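Local coordinates for protein myosin-I heavy chain (Dictyostelium discoideum, PDB 5EJY) that works as an actin-based motor with ATPase activity in the early steps of phagocytosis and in adhesion, this chain being a MyTH4-FERM part of its tail, at residues A[130-133]-A[134-138]; A[170-173]-A[174-178]; A[92-95]-A[96-100]; A[187-190]-A[191-195]; A[144-147]-A[148-152]. All coordinates share one frame; numbering follows the deposited sequence.

In the fold
All five contacts are local ones within the helical MyTH4 domain of this tail fragment, which also carries a FERM part. Along the chain they run contact 3 (the end of helix 81-97 and the turn after it), contact 1 (the end of helix 119-133 and the loop after it), contact 5 (helix 143-155), contact 2 (helix 161-180) and contact 4 (the start of helix 189-196). Contact 1 touches each of the other four, with centres about 8 Å away for contact 2, 11 Å for contact 3, 13 Å for contact 4 and 14 Å for contact 5. Contacts 4 and 5 are the farthest apart, about 24 Å between centres. Contacts 2 and 4 also reach FERM residues, which probably helps to hold the two domains together.

Contact 1: residues A[130-133]-A[134-138]; sequences HFTC and STFPP
Near the end of helix 119-133 two carbonyls each take two donors: Thr132 O accepts Phe136 N at 3.1 Å, almost straight, and also Thr135 N, which comes in from above the carbonyl plane, while His130 O accepts Ser134 N and the serine hydroxyl. The side chains of the loop thus turn back on the same helix end. Ser134 OG, 2.7 Å from His130 O, approaches that oxygen from the face opposite to Ser134 N; with chi1 -57° the hydroxyl lies beside its own backbone N and folds back along the turn. The same OG rests 3.6 Å from CD2 of the His130 imidazole. One residue on, Thr135 OG1 donates to Phe131 O at 2.8 Å. Hydroxyls thus satisfy carbonyls on a buried C-terminal turn, the point where this MyTH4 helix gives way to the loop leading to helix 143-155. With an alanine in place of Ser134, His130 O would probably keep a single, rather bent bond from the backbone N and lose the hydroxyl on its other face. Phe136 has its CG between its own N and carbonyl carbon (chi1 52°), which brings the ring back so that CE1 and CZ each lie 3.6 Å from Thr132 CG2. The hydroxyl of Thr132 is engaged with Leu128 O, one turn earlier. Around the bend, Phe131 packs on Leu192 and Ile195, Phe136 on Leu96, and Arg183 bonds to Ser134 O.

Contact 2: residues A[170-173]-A[174-178]; sequences SYFI and LQRFT
Leu174 opens the second half of this helical run with its N bonded to Ser170 O; Leu174 CG lies 3.5 Å from Ser170 O, and the side chain goes on to touch Leu150. Gln175 follows, its amide approaching the Tyr171 ring obliquely, with the two planes 50° apart and OE1 3.4 Å from Tyr171 CD2. That OE1 also comes to the edge of the Phe172 ring, near its plane, so the amide oxygen meets two aromatic side chains; NE2 is held by Pro3 O. These are i to i+3 and i to i+4 pairs on helix 161-180, a long helix of the MyTH4 domain. Arg176 comes next and runs alongside Phe172: its CG makes a CH-pi contact over one face, 3.9 Å from the ring centroid, and CD is 3.6 Å from Phe172 CZ. Bends at chi2 (-90°) and chi3 (-59°) carry the guanidinium onward to salt bridges with Asp218 and Glu225 in the FERM part. Phe177 lies side by side with Ile173, CE2 meeting Ile173 CG1 at 3.8 Å. Finally Thr178 OG1 donates to Leu174 O at 2.8 Å, from the face opposite to its own backbone N.

Contact 3: residues A[92-95]-A[96-100]; sequences LTKG and LAIES
Lys94 and Ile98 lie side by side and point the same way, the aliphatic part of the lysine against the isoleucine, with Lys94 CD 4.0 Å from Ile98 CD1. A bend at chi2 (-74°) folds the lysine chain along the helix toward that methyl. The isoleucine in turn leans over the lysine's backbone: its CB is 3.3 Å from Lys94 O, the oxygen that also accepts Ile98 N at 2.9 Å. With an N-H...O angle of 135° this bond is clearly bent, consistent with Ile98 being the first residue to leave helical backbone angles at the end of helix 81-97 in the MyTH4 domain. Leu96 faces elsewhere: CG is anti to the backbone N (chi1 -179°), which leads the branch away from the preceding turn, while its CB stays 3.2 Å from Leu92 O. Ala97 sets its methyl 3.4 Å from Thr93 O. The carbonyls of Gly95 and Leu96 are taken up by Arg102; Lys94 touches Val58 and Ile98 touches Gln55, both of helix 53-70. Between Lys94 and Ile98 the side chains make an apolar contact of methylene and methyl, so the lysine contributes through its aliphatic chain while its charge plays no part in the pairing.

Contact 4: residues A[187-190]-A[191-195]; sequences PSVT and ELESI
Helix 189-196 of the MyTH4 domain begins with Ser188 as its N-cap residue. The serine OG accepts from Glu191 N in a long, weak capping bond of 3.4 Å; chi1 of 60° puts this oxygen between its own N and carbonyl carbon, turned toward the first turn. The helical bonds proper start with Leu192 N to Ser188 O, 3.0 Å and nearly straight, and continue with Glu193 N to Val189 O. Ahead of the cap, Pro187 sits against two side chains. Its CB meets Leu192 CD2 at 3.7 Å, and the extended Glu191 (chi1 180°, chi2 -174°) reaches back across the proline, Glu191 OE1 lying 3.5 Å from Pro187 CB. The other carboxylate oxygen, OE2, is held in this buried place by a bond to Ser219 and a salt bridge with Arg183. Glu193 crosses over Val189, its CD 3.8 Å from Val189 CG1. On the FERM side, Glu272 accepts from Val189 N, next to the cap. A water bridges the cap to the glutamate: it accepts from Ser188 N at 3.0 Å and donates to Glu191 OE1 at 2.6 Å.

Contact 5: residues A[144-147]-A[148-152]; sequences KYFA and AYLKT
Phe146 lays one face of its ring against Leu150, four residues along helix 143-155. Leu150 CG makes a CH-pi contact 4.1 Å from the ring centroid, 27° off the normal, and its two methyls reach the CE2-CZ rim on the same side: Leu150 CD1 is 3.4 Å from Phe146 CE2 and Leu150 CD2 is 3.7 Å from Phe146 CZ. The phenylalanine gets there because CG is anti to the backbone N (chi1 178°), which swings the ring forward along the helix over the next turn. Tyr149 approaches the same ring more loosely, at an oblique angle, its CD2 4.5 Å from Phe146 CE1. Beneath these side chains the backbone makes regular i to i+4 helical bonds, with Leu150 N on Phe146 O and Lys151 N on Ala147 O, the latter with an N-H...O angle of 167°. Thr152 OG1 adds a bond to Ala148 O, 3.0 Å long, from above the carbonyl plane and on the face opposite to Thr152 N. Replacing Phe146 by an alanine takes away the ring face, which would probably leave Leu150 without its packing partner and open a gap in this buried layer. The polar ends lead elsewhere: Tyr149 OH bonds to Ser113, and Lys151 NZ bonds to Gln4 and Leu6 O and pairs with Asp8 of the N-terminal segment. In this MyTH4 domain the Phe146 ring reaches Ile129 and Cys133 of helix 119-133 and meets Tyr106 edge-to-face, while Leu150 touches Trp126 and, together with Phe146, packs on Leu174 of helix 161-180.

Contact 1: residues A[130-133]-A[134-138]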
loop_
_atom_site.group_PDB
_atom_site.type_symbol
_atom_site.label_atom_id
_atom_site.label_comp_id
_atom_site.label_asym_id
_atom_site.label_seq_id
_atom_site.Cartn_x
_atom_site.Cartn_y
_atom_site.Cartn_z
ATOM N N HIS A 130 8.724 -18.478 -9.623
ATOM C CA HIS A 130 8.812 -17.037 -9.444
ATOM C C HIS A 130 7.556 -16.485 -8.735
ATOM O O HIS A 130 7.671 -15.641 -7.843
ATOM C CB HIS A 130 9.039 -16.374 -10.810
ATOM C CG HIS A 130 9.406 -14.924 -10.733
ATOM N ND1 HIS A 130 9.482 -14.121 -11.850
ATOM C CD2 HIS A 130 9.699 -14.128 -9.676
ATOM C CE1 HIS A 130 9.806 -12.893 -11.485
ATOM N NE2 HIS A 130 9.942 -12.870 -10.172
ATOM N N PHE A 131 6.370 -16.976 -9.107
ATOM C CA PHE A 131 5.130 -16.573 -8.416
ATOM C C PHE A 131 5.254 -16.914 -6.937
ATOM O O PHE A 131 4.843 -16.144 -6.071
ATOM C CB PHE A 131 3.902 -17.332 -8.936
ATOM C CG PHE A 131 3.594 -17.109 -10.399
ATOM C CD1 PHE A 131 3.812 -15.878 -10.998
ATOM C CD2 PHE A 131 3.053 -18.137 -11.159
ATOM C CE1 PHE A 131 3.514 -15.678 -12.335
ATOM C CE2 PHE A 131 2.762 -17.950 -12.512
ATOM C CZ PHE A 131 2.998 -16.720 -13.101
ATOM N N THR A 132 5.801 -18.092 -6.651
ATOM C CA THR A 132 5.847 -18.592 -5.283
ATOM C C THR A 132 6.842 -17.788 -4.467
ATOM O O THR A 132 6.537 -17.373 -3.356
ATOM C CB THR A 132 6.196 -20.114 -5.246
ATOM O OG1 THR A 132 5.251 -20.820 -6.052
ATOM C CG2 THR A 132 6.127 -20.662 -3.809
ATOM N N CYS A 133 8.031 -17.563 -5.027
ATOM C CA CYS A 133 9.038 -16.737 -4.370
ATOM C C CYS A 133 8.523 -15.324 -4.056
ATOM O O CYS A 133 8.969 -14.700 -3.086
ATOM C CB CYS A 133 10.288 -16.630 -5.243
ATOM S SG CYS A 133 11.252 -18.175 -5.301
ATOM N N SER A 134 7.621 -14.828 -4.903
ATOM C CA SER A 134 7.039 -13.491 -4.744
ATOM C C SER A 134 5.941 -13.441 -3.679
ATOM O O SER A 134 5.399 -12.366 -3.398
ATOM C CB SER A 134 6.467 -13.011 -6.083
ATOM O OG SER A 134 7.472 -13.019 -7.102
ATOM N N THR A 135 5.610 -14.599 -3.110
ATOM C CA THR A 135 4.498 -14.710 -2.159
ATOM C C THR A 135 4.921 -15.145 -0.745
ATOM O O THR A 135 4.485 -14.556 0.248
ATOM C CB THR A 135 3.372 -15.640 -2.702
ATOM O OG1 THR A 135 3.080 -15.298 -4.067
ATOM C CG2 THR A 135 2.075 -15.500 -1.838
ATOM N N PHE A 136 5.748 -16.188 -0.648
ATOM C CA PHE A 136 6.263 -16.654 0.641
ATOM C C PHE A 136 7.539 -17.466 0.402
ATOM O O PHE A 136 7.717 -18.055 -0.671
ATOM C CB PHE A 136 5.233 -17.537 1.388
ATOM C CG PHE A 136 4.694 -18.657 0.552
ATOM C CD1 PHE A 136 5.432 -19.824 0.366
ATOM C CD2 PHE A 136 3.475 -18.525 -0.101
ATOM C CE1 PHE A 136 4.958 -20.845 -0.444
ATOM C CE2 PHE A 136 2.987 -19.543 -0.910
ATOM C CZ PHE A 136 3.736 -20.707 -1.083
ATOM N N PRO A 137 8.427 -17.496 1.396
ATOM C CA PRO A 137 9.670 -18.234 1.204
ATOM C C PRO A 137 9.554 -19.674 1.694
ATOM O O PRO A 137 8.600 -20.034 2.390
ATOM C CB PRO A 137 10.658 -17.450 2.062
ATOM C CG PRO A 137 9.802 -17.012 3.244
ATOM C CD PRO A 137 8.405 -16.779 2.687
ATOM N N PRO A 138 10.521 -20.523 1.303
ATOM C CA PRO A 138 10.609 -21.842 1.931
ATOM C C PRO A 138 10.880 -21.642 3.413
ATOM O O PRO A 138 11.393 -20.588 3.790
ATOM C CB PRO A 138 11.854 -22.472 1.263
ATOM C CG PRO A 138 12.052 -21.677 -0.032
ATOM C CD PRO A 138 11.591 -20.278 0.322
#

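Contact 2: residues A[170-173]-A[174-178]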
loop_
_atom_site.group_PDB
_atom_site.type_symbol
_atom_site.label_atom_id
_atom_site.label_comp_id
_atom_site.label_asym_id
_atom_site.label_seq_id
_atom_site.Cartn_x
_atom_site.Cartn_y
_atom_site.Cartn_z
ATOM N N SER A 170 13.657 -14.637 -9.250
ATOM C CA SER A 170 13.180 -15.383 -8.081
ATOM C C SER A 170 14.151 -15.230 -6.932
ATOM O O SER A 170 13.748 -14.990 -5.811
ATOM C CB SER A 170 13.018 -16.874 -8.389
ATOM O OG SER A 170 11.996 -17.099 -9.336
ATOM N N TYR A 171 15.443 -15.382 -7.208
ATOM C CA TYR A 171 16.436 -15.232 -6.156
ATOM C C TYR A 171 16.395 -13.826 -5.575
ATOM O O TYR A 171 16.442 -13.640 -4.360
ATOM C CB TYR A 171 17.847 -15.520 -6.702
ATOM C CG TYR A 171 18.891 -15.593 -5.614
ATOM C CD1 TYR A 171 19.044 -16.742 -4.858
ATOM C CD2 TYR A 171 19.726 -14.514 -5.344
ATOM C CE1 TYR A 171 19.998 -16.823 -3.862
ATOM C CE2 TYR A 171 20.686 -14.583 -4.351
ATOM C CZ TYR A 171 20.818 -15.744 -3.614
ATOM O OH TYR A 171 21.760 -15.835 -2.614
ATOM N N PHE A 172 16.331 -12.836 -6.458
ATOM C CA PHE A 172 16.303 -11.444 -6.014
ATOM C C PHE A 172 15.037 -11.142 -5.183
ATOM O O PHE A 172 15.113 -10.489 -4.148
ATOM C CB PHE A 172 16.393 -10.506 -7.218
ATOM C CG PHE A 172 16.479 -9.046 -6.842
ATOM C CD1 PHE A 172 17.552 -8.565 -6.104
ATOM C CD2 PHE A 172 15.484 -8.160 -7.223
ATOM C CE1 PHE A 172 17.627 -7.219 -5.750
ATOM C CE2 PHE A 172 15.554 -6.806 -6.869
ATOM C CZ PHE A 172 16.625 -6.339 -6.135
ATOM N N ILE A 173 13.882 -11.625 -5.610
ATOM C CA ILE A 173 12.667 -11.305 -4.812
ATOM C C ILE A 173 12.725 -11.987 -3.430
ATOM O O ILE A 173 12.217 -11.462 -2.438
ATOM C CB ILE A 173 11.342 -11.564 -5.590
ATOM C CG1 ILE A 173 10.195 -10.690 -5.030
ATOM C CG2 ILE A 173 10.945 -13.040 -5.574
ATOM C CD1 ILE A 173 10.384 -9.213 -5.299
ATOM N N LEU A 174 13.386 -13.139 -3.330
ATOM C CA LEU A 174 13.542 -13.744 -2.004
ATOM C C LEU A 174 14.395 -12.842 -1.123
ATOM O O LEU A 174 14.106 -12.688 0.056
ATOM C CB LEU A 174 14.182 -15.138 -2.061
ATOM C CG LEU A 174 13.399 -16.350 -2.564
ATOM C CD1 LEU A 174 14.298 -17.596 -2.439
ATOM C CD2 LEU A 174 12.109 -16.550 -1.791
ATOM N N GLN A 175 15.455 -12.263 -1.695
ATOM C CA GLN A 175 16.288 -11.311 -0.951
ATOM C C GLN A 175 15.491 -10.062 -0.528
ATOM O O GLN A 175 15.613 -9.584 0.596
ATOM C CB GLN A 175 17.469 -10.859 -1.799
ATOM C CG GLN A 175 18.521 -11.918 -2.087
ATOM C CD GLN A 175 19.512 -11.417 -3.101
ATOM O OE1 GLN A 175 19.192 -11.285 -4.283
ATOM N NE2 GLN A 175 20.718 -11.093 -2.641
ATOM N N ARG A 176 14.704 -9.521 -1.450
ATOM C CA ARG A 176 13.872 -8.351 -1.150
ATOM C C ARG A 176 12.897 -8.614 0.014
ATOM O O ARG A 176 12.670 -7.755 0.879
ATOM C CB ARG A 176 13.102 -7.939 -2.413
ATOM C CG ARG A 176 13.997 -7.431 -3.565
ATOM C CD ARG A 176 14.222 -5.921 -3.490
ATOM N NE ARG A 176 12.947 -5.216 -3.543
ATOM C CZ ARG A 176 12.630 -4.149 -2.808
ATOM N NH1 ARG A 176 13.510 -3.613 -1.968
ATOM N NH2 ARG A 176 11.418 -3.619 -2.914
ATOM N N PHE A 177 12.286 -9.791 0.031
ATOM C CA PHE A 177 11.349 -10.108 1.110
ATOM C C PHE A 177 12.083 -10.402 2.425
ATOM O O PHE A 177 11.546 -10.179 3.503
ATOM C CB PHE A 177 10.402 -11.255 0.731
ATOM C CG PHE A 177 9.187 -10.809 -0.037
ATOM C CD1 PHE A 177 8.254 -9.975 0.555
ATOM C CD2 PHE A 177 8.982 -11.216 -1.360
ATOM C CE1 PHE A 177 7.134 -9.539 -0.142
ATOM C CE2 PHE A 177 7.863 -10.790 -2.054
ATOM C CZ PHE A 177 6.929 -9.953 -1.438
ATOM N N THR A 178 13.318 -10.884 2.335
ATOM C CA THR A 178 14.109 -11.053 3.550
ATOM C C THR A 178 14.372 -9.677 4.154
ATOM O O THR A 178 14.362 -9.498 5.369
ATOM C CB THR A 178 15.448 -11.767 3.264
ATOM O OG1 THR A 178 15.186 -13.030 2.637
ATOM C CG2 THR A 178 16.226 -11.995 4.558
#

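Contact 3: residues A[92-95]-A[96-100]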
loop_
_atom_site.group_PDB
_atom_site.type_symbol
_atom_site.label_atom_id
_atom_site.label_comp_id
_atom_site.label_asym_id
_atom_site.label_seq_id
_atom_site.Cartn_x
_atom_site.Cartn_y
_atom_site.Cartn_z
ATOM N N LEU A 92 -0.962 -20.597 -4.230
ATOM C CA LEU A 92 -0.410 -19.533 -3.401
ATOM C C LEU A 92 -1.283 -19.240 -2.185
ATOM O O LEU A 92 -0.776 -18.870 -1.130
ATOM C CB LEU A 92 -0.221 -18.258 -4.222
ATOM C CG LEU A 92 0.723 -18.363 -5.410
ATOM C CD1 LEU A 92 0.842 -16.985 -6.084
ATOM C CD2 LEU A 92 2.073 -18.892 -4.956
ATOM N N THR A 93 -2.594 -19.393 -2.334
ATOM C CA THR A 93 -3.498 -19.158 -1.204
ATOM C C THR A 93 -3.253 -20.210 -0.132
ATOM O O THR A 93 -3.161 -19.896 1.060
ATOM C CB THR A 93 -4.983 -19.178 -1.637
ATOM O OG1 THR A 93 -5.183 -18.217 -2.686
ATOM C CG2 THR A 93 -5.891 -18.809 -0.470
ATOM N N LYS A 94 -3.105 -21.465 -0.549
ATOM C CA LYS A 94 -2.860 -22.517 0.437
ATOM C C LYS A 94 -1.505 -22.303 1.124
ATOM O O LYS A 94 -1.397 -22.367 2.346
ATOM C CB LYS A 94 -2.941 -23.903 -0.209
ATOM C CG LYS A 94 -4.347 -24.306 -0.666
ATOM C CD LYS A 94 -5.251 -24.674 0.510
ATOM C CE LYS A 94 -6.675 -24.970 0.032
ATOM N NZ LYS A 94 -7.563 -25.338 1.167
ATOM N N GLY A 95 -0.469 -22.030 0.337
ATOM C CA GLY A 95 0.871 -21.893 0.898
ATOM C C GLY A 95 1.046 -20.665 1.777
ATOM O O GLY A 95 1.749 -20.708 2.797
ATOM N N LEU A 96 0.424 -19.555 1.386
ATOM C CA LEU A 96 0.560 -18.327 2.169
ATOM C C LEU A 96 -0.089 -18.505 3.547
ATOM O O LEU A 96 0.471 -18.092 4.565
ATOM C CB LEU A 96 -0.044 -17.120 1.429
ATOM C CG LEU A 96 0.076 -15.777 2.165
ATOM C CD1 LEU A 96 1.557 -15.422 2.426
ATOM C CD2 LEU A 96 -0.622 -14.633 1.394
ATOM N N ALA A 97 -1.257 -19.138 3.569
ATOM C CA ALA A 97 -2.030 -19.301 4.795
ATOM C C ALA A 97 -1.583 -20.472 5.674
ATOM O O ALA A 97 -1.791 -20.456 6.892
ATOM C CB ALA A 97 -3.534 -19.433 4.455
ATOM N N ILE A 98 -0.989 -21.491 5.059
ATOM C CA ILE A 98 -0.642 -22.726 5.766
ATOM C C ILE A 98 0.865 -22.962 5.666
ATOM O O ILE A 98 1.360 -23.502 4.674
ATOM C CB ILE A 98 -1.435 -23.947 5.200
ATOM C CG1 ILE A 98 -2.946 -23.658 5.195
ATOM C CG2 ILE A 98 -1.160 -25.206 6.008
ATOM C CD1 ILE A 98 -3.741 -24.530 4.209
ATOM N N GLU A 99 1.596 -22.540 6.691
ATOM C CA GLU A 99 3.052 -22.526 6.606
ATOM C C GLU A 99 3.596 -23.927 6.385
ATOM O O GLU A 99 4.663 -24.111 5.790
ATOM C CB GLU A 99 3.670 -21.940 7.875
ATOM C CG GLU A 99 5.127 -21.564 7.691
ATOM C CD GLU A 99 5.915 -21.616 8.979
ATOM O OE1 GLU A 99 5.671 -20.760 9.858
ATOM O OE2 GLU A 99 6.774 -22.521 9.111
ATOM N N SER A 100 2.861 -24.917 6.866
ATOM C CA SER A 100 3.344 -26.288 6.801
ATOM C C SER A 100 3.149 -26.929 5.426
ATOM O O SER A 100 3.476 -28.098 5.242
ATOM C CB SER A 100 2.694 -27.138 7.905
ATOM O OG SER A 100 1.284 -27.099 7.808
#

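Contact 4: residues A[187-190]-A[191-195]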
loop_
_atom_site.group_PDB
_atom_site.type_symbol
_atom_site.label_atom_id
_atom_site.label_comp_id
_atom_site.label_asym_id
_atom_site.label_seq_id
_atom_site.Cartn_x
_atom_site.Cartn_y
_atom_site.Cartn_z
ATOM N N PRO A 187 -0.771 -12.472 -4.662
ATOM C CA PRO A 187 -0.709 -11.556 -5.810
ATOM C C PRO A 187 -2.009 -11.478 -6.621
ATOM O O PRO A 187 -2.642 -12.504 -6.897
ATOM C CB PRO A 187 0.397 -12.172 -6.670
ATOM C CG PRO A 187 1.320 -12.755 -5.680
ATOM C CD PRO A 187 0.470 -13.268 -4.537
ATOM N N SER A 188 -2.397 -10.260 -6.985
ATOM C CA SER A 188 -3.501 -10.040 -7.920
ATOM C C SER A 188 -3.090 -10.501 -9.311
ATOM O O SER A 188 -1.908 -10.731 -9.572
ATOM C CB SER A 188 -3.833 -8.549 -7.998
ATOM O OG SER A 188 -2.718 -7.812 -8.453
ATOM N N VAL A 189 -4.053 -10.602 -10.220
ATOM C CA VAL A 189 -3.727 -10.932 -11.607
ATOM C C VAL A 189 -2.742 -9.943 -12.242
ATOM O O VAL A 189 -1.857 -10.332 -13.004
ATOM C CB VAL A 189 -4.990 -11.020 -12.486
ATOM C CG1 VAL A 189 -4.596 -11.166 -13.965
ATOM C CG2 VAL A 189 -5.857 -12.177 -12.038
ATOM N N THR A 190 -2.891 -8.661 -11.940
ATOM C CA THR A 190 -1.995 -7.667 -12.527
ATOM C C THR A 190 -0.549 -7.906 -12.099
ATOM O O THR A 190 0.383 -7.786 -12.900
ATOM C CB THR A 190 -2.400 -6.240 -12.153
ATOM O OG1 THR A 190 -3.766 -6.034 -12.512
ATOM C CG2 THR A 190 -1.539 -5.244 -12.907
ATOM N N GLU A 191 -0.360 -8.243 -10.830
ATOM C CA GLU A 191 0.982 -8.522 -10.335
ATOM C C GLU A 191 1.554 -9.804 -10.947
ATOM O O GLU A 191 2.724 -9.847 -11.341
ATOM C CB GLU A 191 0.973 -8.599 -8.800
ATOM C CG GLU A 191 2.342 -8.892 -8.183
ATOM C CD GLU A 191 2.272 -9.096 -6.673
ATOM O OE1 GLU A 191 1.203 -8.830 -6.060
ATOM O OE2 GLU A 191 3.288 -9.515 -6.086
ATOM N N LEU A 192 0.735 -10.849 -11.024
ATOM C CA LEU A 192 1.180 -12.119 -11.602
ATOM C C LEU A 192 1.611 -11.958 -13.052
ATOM O O LEU A 192 2.580 -12.576 -13.493
ATOM C CB LEU A 192 0.084 -13.192 -11.493
ATOM C CG LEU A 192 -0.221 -13.695 -10.079
ATOM C CD1 LEU A 192 -1.480 -14.527 -10.077
ATOM C CD2 LEU A 192 0.956 -14.505 -9.540
ATOM N N GLU A 193 0.890 -11.126 -13.796
ATOM C CA GLU A 193 1.265 -10.839 -15.185
ATOM C C GLU A 193 2.670 -10.254 -15.284
ATOM O O GLU A 193 3.474 -10.691 -16.107
ATOM C CB GLU A 193 0.221 -9.934 -15.849
ATOM C CG GLU A 193 -1.099 -10.655 -16.083
ATOM C CD GLU A 193 -2.207 -9.754 -16.603
ATOM O OE1 GLU A 193 -2.277 -8.574 -16.188
ATOM O OE2 GLU A 193 -3.018 -10.238 -17.425
ATOM N N SER A 194 2.972 -9.279 -14.433
ATOM C CA SER A 194 4.317 -8.709 -14.353
ATOM C C SER A 194 5.374 -9.730 -13.927
ATOM O O SER A 194 6.444 -9.823 -14.531
ATOM C CB SER A 194 4.336 -7.526 -13.379
ATOM O OG SER A 194 3.559 -6.452 -13.875
ATOM N N ILE A 195 5.087 -10.484 -12.867
ATOM C CA ILE A 195 6.027 -11.488 -12.387
ATOM C C ILE A 195 6.335 -12.487 -13.496
ATOM O O ILE A 195 7.498 -12.805 -13.749
ATOM C CB ILE A 195 5.464 -12.257 -11.170
ATOM C CG1 ILE A 195 5.309 -11.309 -9.974
ATOM C CG2 ILE A 195 6.383 -13.428 -10.806
ATOM C CD1 ILE A 195 4.501 -11.901 -8.830
HETATM O O HOH W 1 -1.092 -7.661 -6.298
HETATM O O HOH W 2 1.127 -5.885 -14.835
#

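Contact 5: residues A[144-147]-A[148-152]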
loop_
_atom_site.group_PDB
_atom_site.type_symbol
_atom_site.label_atom_id
_atom_site.label_comp_id
_atom_site.label_asym_id
_atom_site.label_seq_id
_atom_site.Cartn_x
_atom_site.Cartn_y
_atom_site.Cartn_z
ATOM N N LYS A 144 17.966 -23.107 2.272
ATOM C CA LYS A 144 19.337 -23.188 1.758
ATOM C C LYS A 144 19.450 -24.139 0.565
ATOM O O LYS A 144 20.191 -23.877 -0.380
ATOM C CB LYS A 144 20.309 -23.591 2.861
ATOM C CG LYS A 144 20.309 -22.644 4.045
ATOM C CD LYS A 144 21.601 -21.853 4.142
ATOM C CE LYS A 144 21.863 -21.407 5.579
ATOM N NZ LYS A 144 23.084 -20.561 5.694
ATOM N N TYR A 145 18.709 -25.239 0.603
ATOM C CA TYR A 145 18.710 -26.176 -0.509
ATOM C C TYR A 145 18.088 -25.527 -1.729
ATOM O O TYR A 145 18.564 -25.702 -2.846
ATOM C CB TYR A 145 17.939 -27.446 -0.149
ATOM C CG TYR A 145 18.562 -28.219 0.985
ATOM C CD1 TYR A 145 19.604 -29.124 0.747
ATOM C CD2 TYR A 145 18.128 -28.048 2.287
ATOM C CE1 TYR A 145 20.176 -29.835 1.796
ATOM C CE2 TYR A 145 18.699 -28.750 3.333
ATOM C CZ TYR A 145 19.722 -29.642 3.078
ATOM O OH TYR A 145 20.288 -30.342 4.118
ATOM N N PHE A 146 17.017 -24.771 -1.514
ATOM C CA PHE A 146 16.337 -24.147 -2.631
ATOM C C PHE A 146 17.195 -23.024 -3.178
ATOM O O PHE A 146 17.286 -22.837 -4.383
ATOM C CB PHE A 146 14.933 -23.623 -2.246
ATOM C CG PHE A 146 14.248 -22.934 -3.377
ATOM C CD1 PHE A 146 13.831 -23.650 -4.485
ATOM C CD2 PHE A 146 14.075 -21.562 -3.368
ATOM C CE1 PHE A 146 13.225 -23.006 -5.564
ATOM C CE2 PHE A 146 13.477 -20.914 -4.454
ATOM C CZ PHE A 146 13.045 -21.638 -5.538
ATOM N N ALA A 147 17.835 -22.280 -2.287
ATOM C CA ALA A 147 18.718 -21.206 -2.731
ATOM C C ALA A 147 19.888 -21.757 -3.549
ATOM O O ALA A 147 20.323 -21.146 -4.528
ATOM C CB ALA A 147 19.224 -20.417 -1.536
ATOM N N ALA A 148 20.405 -22.911 -3.143
ATOM C CA ALA A 148 21.497 -23.533 -3.906
ATOM C C ALA A 148 21.001 -23.892 -5.299
ATOM O O ALA A 148 21.694 -23.711 -6.311
ATOM C CB ALA A 148 22.023 -24.766 -3.172
ATOM N N TYR A 149 19.774 -24.386 -5.356
ATOM C CA TYR A 149 19.171 -24.773 -6.618
ATOM C C TYR A 149 19.030 -23.574 -7.562
ATOM O O TYR A 149 19.304 -23.682 -8.760
ATOM C CB TYR A 149 17.813 -25.432 -6.362
ATOM C CG TYR A 149 17.157 -25.961 -7.607
ATOM C CD1 TYR A 149 17.688 -27.057 -8.279
ATOM C CD2 TYR A 149 16.007 -25.380 -8.108
ATOM C CE1 TYR A 149 17.090 -27.555 -9.416
ATOM C CE2 TYR A 149 15.396 -25.863 -9.243
ATOM C CZ TYR A 149 15.952 -26.959 -9.897
ATOM O OH TYR A 149 15.372 -27.456 -11.032
ATOM N N LEU A 150 18.607 -22.434 -7.015
ATOM C CA LEU A 150 18.476 -21.203 -7.796
ATOM C C LEU A 150 19.829 -20.756 -8.365
ATOM O O LEU A 150 19.950 -20.462 -9.539
ATOM C CB LEU A 150 17.908 -20.071 -6.920
ATOM C CG LEU A 150 16.429 -20.161 -6.532
ATOM C CD1 LEU A 150 16.034 -18.978 -5.652
ATOM C CD2 LEU A 150 15.578 -20.202 -7.783
ATOM N N LYS A 151 20.826 -20.664 -7.502
ATOM C CA LYS A 151 22.115 -20.122 -7.917
ATOM C C LYS A 151 22.773 -21.037 -8.943
ATOM O O LYS A 151 23.331 -20.571 -9.944
ATOM C CB LYS A 151 23.021 -19.903 -6.706
ATOM C CG LYS A 151 22.441 -18.957 -5.681
ATOM C CD LYS A 151 23.488 -18.424 -4.720
ATOM C CE LYS A 151 24.294 -17.294 -5.353
ATOM N NZ LYS A 151 25.237 -16.688 -4.363
ATOM N N THR A 152 22.695 -22.343 -8.712
ATOM C CA THR A 152 23.211 -23.293 -9.697
ATOM C C THR A 152 22.533 -23.062 -11.038
ATOM O O THR A 152 23.175 -23.078 -12.095
ATOM C CB THR A 152 22.986 -24.752 -9.265
ATOM O OG1 THR A 152 23.722 -25.011 -8.063
ATOM C CG2 THR A 152 23.448 -25.709 -10.357
#